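Local coordinates for TBC1 domain family member 22A (Homo sapiens, PDB 2QFZ), which probably acts as a GTPase-activating protein for Rab family proteins through the TBC domain contained in this fragment, at residues Leu33-Ser47 / Leu62-Arg74. Residues are numbered along the deposited sequence; the frame is centred on the assembly and turned at random.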
loop_
_atom_site.group_PDB
_atom_site.type_symbol
_atom_site.label_atom_id
_atom_site.label_comp_id
_atom_site.label_asym_id
_atom_site.label_seq_id
_atom_site.Cartn_x
_atom_site.Cartn_y
_atom_site.Cartn_z
ATOM N N LEU A 33 -16.379 -13.904 8.707
ATOM C CA LEU A 33 -16.196 -14.322 7.325
ATOM C C LEU A 33 -17.168 -15.426 6.835
ATOM O O LEU A 33 -17.408 -15.531 5.648
ATOM C CB LEU A 33 -14.774 -14.801 7.094
ATOM C CG LEU A 33 -13.597 -13.869 7.398
ATOM C CD1 LEU A 33 -12.397 -14.434 6.694
ATOM C CD2 LEU A 33 -13.919 -12.447 6.991
ATOM N N ALA A 34 -17.675 -16.271 7.737
ATOM C CA ALA A 34 -18.543 -17.385 7.344
ATOM C C ALA A 34 -19.969 -16.930 7.024
ATOM O O ALA A 34 -20.698 -17.618 6.339
ATOM C CB ALA A 34 -18.545 -18.490 8.434
ATOM N N GLY A 35 -20.357 -15.763 7.516
ATOM C CA GLY A 35 -21.606 -15.146 7.089
ATOM C C GLY A 35 -22.825 -15.736 7.787
ATOM O O GLY A 35 -22.780 -15.962 8.997
ATOM N N PRO A 36 -23.919 -16.013 7.026
ATOM C CA PRO A 36 -24.096 -16.011 5.567
ATOM C C PRO A 36 -23.916 -14.667 4.818
ATOM O O PRO A 36 -23.556 -14.676 3.667
ATOM C CB PRO A 36 -25.542 -16.507 5.412
ATOM C CG PRO A 36 -26.200 -16.090 6.638
ATOM C CD PRO A 36 -25.178 -16.402 7.682
ATOM N N ASN A 37 -24.171 -13.548 5.482
ATOM C CA ASN A 37 -23.983 -12.204 4.928
ATOM C C ASN A 37 -23.105 -11.401 5.894
ATOM O O ASN A 37 -23.611 -10.764 6.800
ATOM C CB ASN A 37 -25.341 -11.531 4.747
ATOM C CG ASN A 37 -26.136 -12.123 3.603
ATOM O OD1 ASN A 37 -25.749 -11.989 2.439
ATOM N ND2 ASN A 37 -27.249 -12.797 3.924
ATOM N N THR A 38 -21.785 -11.469 5.697
ATOM C CA THR A 38 -20.781 -10.831 6.569
ATOM C C THR A 38 -21.034 -9.333 6.849
ATOM O O THR A 38 -21.202 -8.517 5.910
ATOM C CB THR A 38 -19.385 -10.977 5.932
ATOM O OG1 THR A 38 -19.103 -12.375 5.738
ATOM C CG2 THR A 38 -18.297 -10.293 6.790
ATOM N N ASP A 39 -21.033 -8.972 8.134
ATOM C CA ASP A 39 -21.213 -7.571 8.543
ATOM C C ASP A 39 -19.870 -6.849 8.357
ATOM O O ASP A 39 -19.007 -6.979 9.194
ATOM C CB ASP A 39 -21.700 -7.494 10.000
ATOM C CG ASP A 39 -21.989 -6.036 10.487
ATOM O OD1 ASP A 39 -21.641 -5.070 9.782
ATOM O OD2 ASP A 39 -22.574 -5.878 11.593
ATOM N N LEU A 40 -19.734 -6.083 7.277
ATOM C CA LEU A 40 -18.451 -5.441 6.897
ATOM C C LEU A 40 -18.068 -4.274 7.838
ATOM O O LEU A 40 -16.875 -3.968 7.990
ATOM C CB LEU A 40 -18.454 -4.983 5.432
ATOM C CG LEU A 40 -18.653 -6.049 4.350
ATOM C CD1 LEU A 40 -18.857 -5.395 2.986
ATOM C CD2 LEU A 40 -17.507 -7.064 4.331
ATOM N N GLU A 41 -19.071 -3.666 8.481
ATOM C CA GLU A 41 -18.851 -2.660 9.530
ATOM C C GLU A 41 -18.092 -3.287 10.678
ATOM O O GLU A 41 -17.018 -2.791 11.067
ATOM C CB GLU A 41 -20.188 -2.071 10.036
ATOM C CG GLU A 41 -20.063 -1.216 11.324
ATOM N N GLU A 42 -18.635 -4.391 11.202
ATOM C CA GLU A 42 -17.967 -5.165 12.225
ATOM C C GLU A 42 -16.595 -5.717 11.817
ATOM O O GLU A 42 -15.683 -5.719 12.617
ATOM C CB GLU A 42 -18.853 -6.327 12.741
ATOM C CG GLU A 42 -19.853 -5.934 13.804
ATOM C CD GLU A 42 -19.288 -4.904 14.782
ATOM O OE1 GLU A 42 -18.409 -5.276 15.597
ATOM O OE2 GLU A 42 -19.712 -3.721 14.702
ATOM N N LEU A 43 -16.457 -6.201 10.598
ATOM C CA LEU A 43 -15.133 -6.659 10.101
ATOM C C LEU A 43 -14.082 -5.529 10.094
ATOM O O LEU A 43 -12.947 -5.757 10.531
ATOM C CB LEU A 43 -15.264 -7.233 8.687
ATOM C CG LEU A 43 -14.080 -7.987 8.084
ATOM C CD1 LEU A 43 -13.795 -9.262 8.869
ATOM C CD2 LEU A 43 -14.338 -8.268 6.575
ATOM N N ARG A 44 -14.474 -4.349 9.582
ATOM C CA ARG A 44 -13.633 -3.113 9.603
ATOM C C ARG A 44 -13.191 -2.711 10.975
ATOM O O ARG A 44 -12.016 -2.412 11.168
ATOM C CB ARG A 44 -14.359 -1.910 9.010
ATOM C CG ARG A 44 -14.469 -1.958 7.551
ATOM C CD ARG A 44 -15.087 -0.722 6.992
ATOM N NE ARG A 44 -15.571 -1.012 5.654
ATOM C CZ ARG A 44 -16.835 -1.277 5.344
ATOM N NH1 ARG A 44 -17.791 -1.229 6.277
ATOM N NH2 ARG A 44 -17.156 -1.548 4.080
ATOM N N ARG A 45 -14.133 -2.677 11.930
ATOM C CA ARG A 45 -13.808 -2.352 13.325
ATOM C C ARG A 45 -12.818 -3.357 13.931
ATOM O O ARG A 45 -11.966 -2.983 14.743
ATOM C CB ARG A 45 -15.089 -2.252 14.167
ATOM C CG ARG A 45 -14.859 -2.229 15.655
ATOM N N LEU A 46 -12.907 -4.631 13.541
ATOM C CA LEU A 46 -11.946 -5.619 14.047
ATOM C C LEU A 46 -10.588 -5.500 13.326
ATOM O O LEU A 46 -9.556 -5.650 13.928
ATOM C CB LEU A 46 -12.459 -7.044 13.900
ATOM C CG LEU A 46 -13.400 -7.612 14.957
ATOM C CD1 LEU A 46 -13.457 -9.116 14.783
ATOM C CD2 LEU A 46 -12.977 -7.259 16.357
ATOM N N SER A 47 -10.630 -5.252 12.033
ATOM C CA SER A 47 -9.416 -5.216 11.192
ATOM C C SER A 47 -8.484 -4.016 11.509
ATOM O O SER A 47 -7.260 -4.035 11.206
ATOM C CB SER A 47 -9.857 -5.186 9.724
ATOM O OG SER A 47 -10.515 -6.399 9.367
ATOM N N LEU A 62 -12.575 -8.896 1.016
ATOM C CA LEU A 62 -13.892 -8.380 1.374
ATOM C C LEU A 62 -13.917 -6.866 1.636
ATOM O O LEU A 62 -14.852 -6.171 1.183
ATOM C CB LEU A 62 -14.496 -9.113 2.563
ATOM C CG LEU A 62 -14.885 -10.548 2.266
ATOM C CD1 LEU A 62 -15.090 -11.319 3.584
ATOM C CD2 LEU A 62 -16.148 -10.606 1.327
ATOM N N LEU A 63 -12.912 -6.374 2.354
ATOM C CA LEU A 63 -12.842 -4.968 2.745
ATOM C C LEU A 63 -12.590 -4.060 1.544
ATOM O O LEU A 63 -13.076 -2.954 1.516
ATOM C CB LEU A 63 -11.769 -4.749 3.825
ATOM C CG LEU A 63 -12.050 -5.215 5.243
ATOM C CD1 LEU A 63 -10.827 -4.989 6.149
ATOM C CD2 LEU A 63 -13.246 -4.503 5.789
ATOM N N SER A 64 -11.882 -4.552 0.531
ATOM C CA SER A 64 -11.703 -3.813 -0.708
ATOM C C SER A 64 -12.891 -3.884 -1.670
ATOM O O SER A 64 -12.866 -3.220 -2.708
ATOM C CB SER A 64 -10.530 -4.368 -1.470
ATOM O OG SER A 64 -10.907 -5.636 -2.003
ATOM N N GLY A 65 -13.885 -4.716 -1.372
ATOM C CA GLY A 65 -15.033 -4.911 -2.253
ATOM C C GLY A 65 -14.806 -5.821 -3.451
ATOM O O GLY A 65 -15.592 -5.821 -4.395
ATOM N N TYR A 66 -13.727 -6.580 -3.445
ATOM C CA TYR A 66 -13.443 -7.507 -4.557
ATOM C C TYR A 66 -14.431 -8.695 -4.507
ATOM O O TYR A 66 -14.982 -9.111 -5.531
ATOM C CB TYR A 66 -11.984 -7.968 -4.470
ATOM C CG TYR A 66 -11.539 -8.969 -5.494
ATOM C CD1 TYR A 66 -11.791 -8.774 -6.838
ATOM C CD2 TYR A 66 -10.833 -10.124 -5.110
ATOM C CE1 TYR A 66 -11.374 -9.736 -7.808
ATOM C CE2 TYR A 66 -10.399 -11.067 -6.063
ATOM C CZ TYR A 66 -10.694 -10.859 -7.413
ATOM O OH TYR A 66 -10.268 -11.750 -8.374
ATOM N N LEU A 67 -14.637 -9.231 -3.310
ATOM C CA LEU A 67 -15.578 -10.274 -3.108
ATOM C C LEU A 67 -16.761 -9.749 -2.308
ATOM O O LEU A 67 -16.589 -8.893 -1.433
ATOM C CB LEU A 67 -14.943 -11.453 -2.398
ATOM C CG LEU A 67 -13.949 -12.270 -3.241
ATOM C CD1 LEU A 67 -13.532 -13.494 -2.478
ATOM C CD2 LEU A 67 -14.501 -12.649 -4.606
ATOM N N PRO A 68 -17.965 -10.251 -2.632
ATOM C CA PRO A 68 -19.231 -9.917 -1.955
ATOM C C PRO A 68 -19.323 -10.439 -0.539
ATOM O O PRO A 68 -18.718 -11.479 -0.224
ATOM C CB PRO A 68 -20.291 -10.570 -2.849
ATOM C CG PRO A 68 -19.571 -11.607 -3.629
ATOM C CD PRO A 68 -18.163 -11.179 -3.754
ATOM N N ALA A 69 -20.055 -9.692 0.291
ATOM C CA ALA A 69 -20.342 -10.036 1.677
ATOM C C ALA A 69 -21.148 -11.334 1.789
ATOM O O ALA A 69 -20.977 -12.095 2.744
ATOM C CB ALA A 69 -21.094 -8.896 2.347
ATOM N N ASN A 70 -22.024 -11.575 0.813
ATOM C CA ASN A 70 -22.826 -12.799 0.784
ATOM C C ASN A 70 -21.998 -14.034 0.383
ATOM O O ASN A 70 -21.440 -14.113 -0.737
ATOM C CB ASN A 70 -24.042 -12.648 -0.135
ATOM C CG ASN A 70 -24.980 -13.843 -0.014
ATOM O OD1 ASN A 70 -24.800 -14.809 -0.699
ATOM N ND2 ASN A 70 -25.892 -13.812 0.967
ATOM N N VAL A 71 -21.899 -14.989 1.304
ATOM C CA VAL A 71 -20.941 -16.090 1.160
ATOM C C VAL A 71 -21.225 -16.919 -0.093
ATOM O O VAL A 71 -20.303 -17.293 -0.788
ATOM C CB VAL A 71 -20.950 -17.031 2.408
ATOM C CG1 VAL A 71 -20.018 -18.247 2.187
ATOM C CG2 VAL A 71 -20.552 -16.265 3.625
ATOM N N ASP A 72 -22.508 -17.187 -0.383
ATOM C CA ASP A 72 -22.831 -18.065 -1.520
ATOM C C ASP A 72 -22.580 -17.414 -2.874
ATOM O O ASP A 72 -22.431 -18.122 -3.849
ATOM C CB ASP A 72 -24.262 -18.630 -1.465
ATOM C CG ASP A 72 -24.440 -19.868 -2.376
ATOM O OD1 ASP A 72 -23.688 -20.857 -2.209
ATOM O OD2 ASP A 72 -25.317 -19.849 -3.264
ATOM N N ARG A 73 -22.489 -16.089 -2.938
ATOM C CA ARG A 73 -22.152 -15.412 -4.211
ATOM C C ARG A 73 -20.646 -15.406 -4.539
ATOM O O ARG A 73 -20.271 -15.209 -5.702
ATOM C CB ARG A 73 -22.666 -13.982 -4.221
ATOM C CG ARG A 73 -24.187 -13.830 -4.250
ATOM C CD ARG A 73 -24.560 -12.354 -4.021
ATOM N NE ARG A 73 -24.565 -11.554 -5.255
ATOM C CZ ARG A 73 -24.157 -10.283 -5.353
ATOM N NH1 ARG A 73 -23.657 -9.634 -4.292
ATOM N NH2 ARG A 73 -24.229 -9.656 -6.538
ATOM N N ARG A 74 -19.791 -15.661 -3.542
ATOM C CA ARG A 74 -18.356 -15.409 -3.661
ATOM C C ARG A 74 -17.654 -16.217 -4.706
ATOM O O ARG A 74 -16.872 -15.646 -5.478
ATOM C CB ARG A 74 -17.648 -15.629 -2.318
ATOM C CG ARG A 74 -18.008 -14.613 -1.324
ATOM C CD ARG A 74 -17.379 -14.858 -0.031
ATOM N NE ARG A 74 -17.969 -13.990 0.973
ATOM C CZ ARG A 74 -17.761 -14.117 2.265
ATOM N NH1 ARG A 74 -16.956 -15.058 2.734
ATOM N NH2 ARG A 74 -18.348 -13.309 3.089
#
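Arg74 reaches from the first turn of helix 74-91 into the loop between helices 25-34 and 40-47, its side chain extended from CG to NE. Arg74 NH1 donates to Leu33 O (3.0 Å), and Arg74 NH2 to Thr38 OG1 (2.9 Å), which lies in the guanidinium plane. Val71 CG2 lies over the rim of one face and Leu62 CD1 over that of the opposite one. NE binds Pro68 O, and NH2 also donates to Ala69 O, which takes Thr38 N (3.1 Å) on the opposite face of its carbonyl plane. A leucine in place of Arg74 would probably leave Leu33 O and Pro68 O without these donors and weaken the tie between helix 25-34 and the start of helix 74-91. In this all-helical Rab-GAP TBC fragment the loops meet through a single antiparallel bridge, with Asn37 and Asn70 as its non-hydrogen-bonded pair, between the Thr38 N bond and a nearly straight one from Val71 N to Pro36 O (2.9 Å, 173°). Close packing continues at the end of helix 56-63, where Leu63 fits as a knob among Leu40, Leu43, Arg44 and Ser47; its CD2 lies 3.3 Å from Arg44 CG. Leu62 CB meets the CD2 methyls of Leu40 and Leu43. Toward solvent the contact thins to exposed Pro36 and Asn37, the Asn37 and Asn70 side chains lying too close for their bond to be trusted.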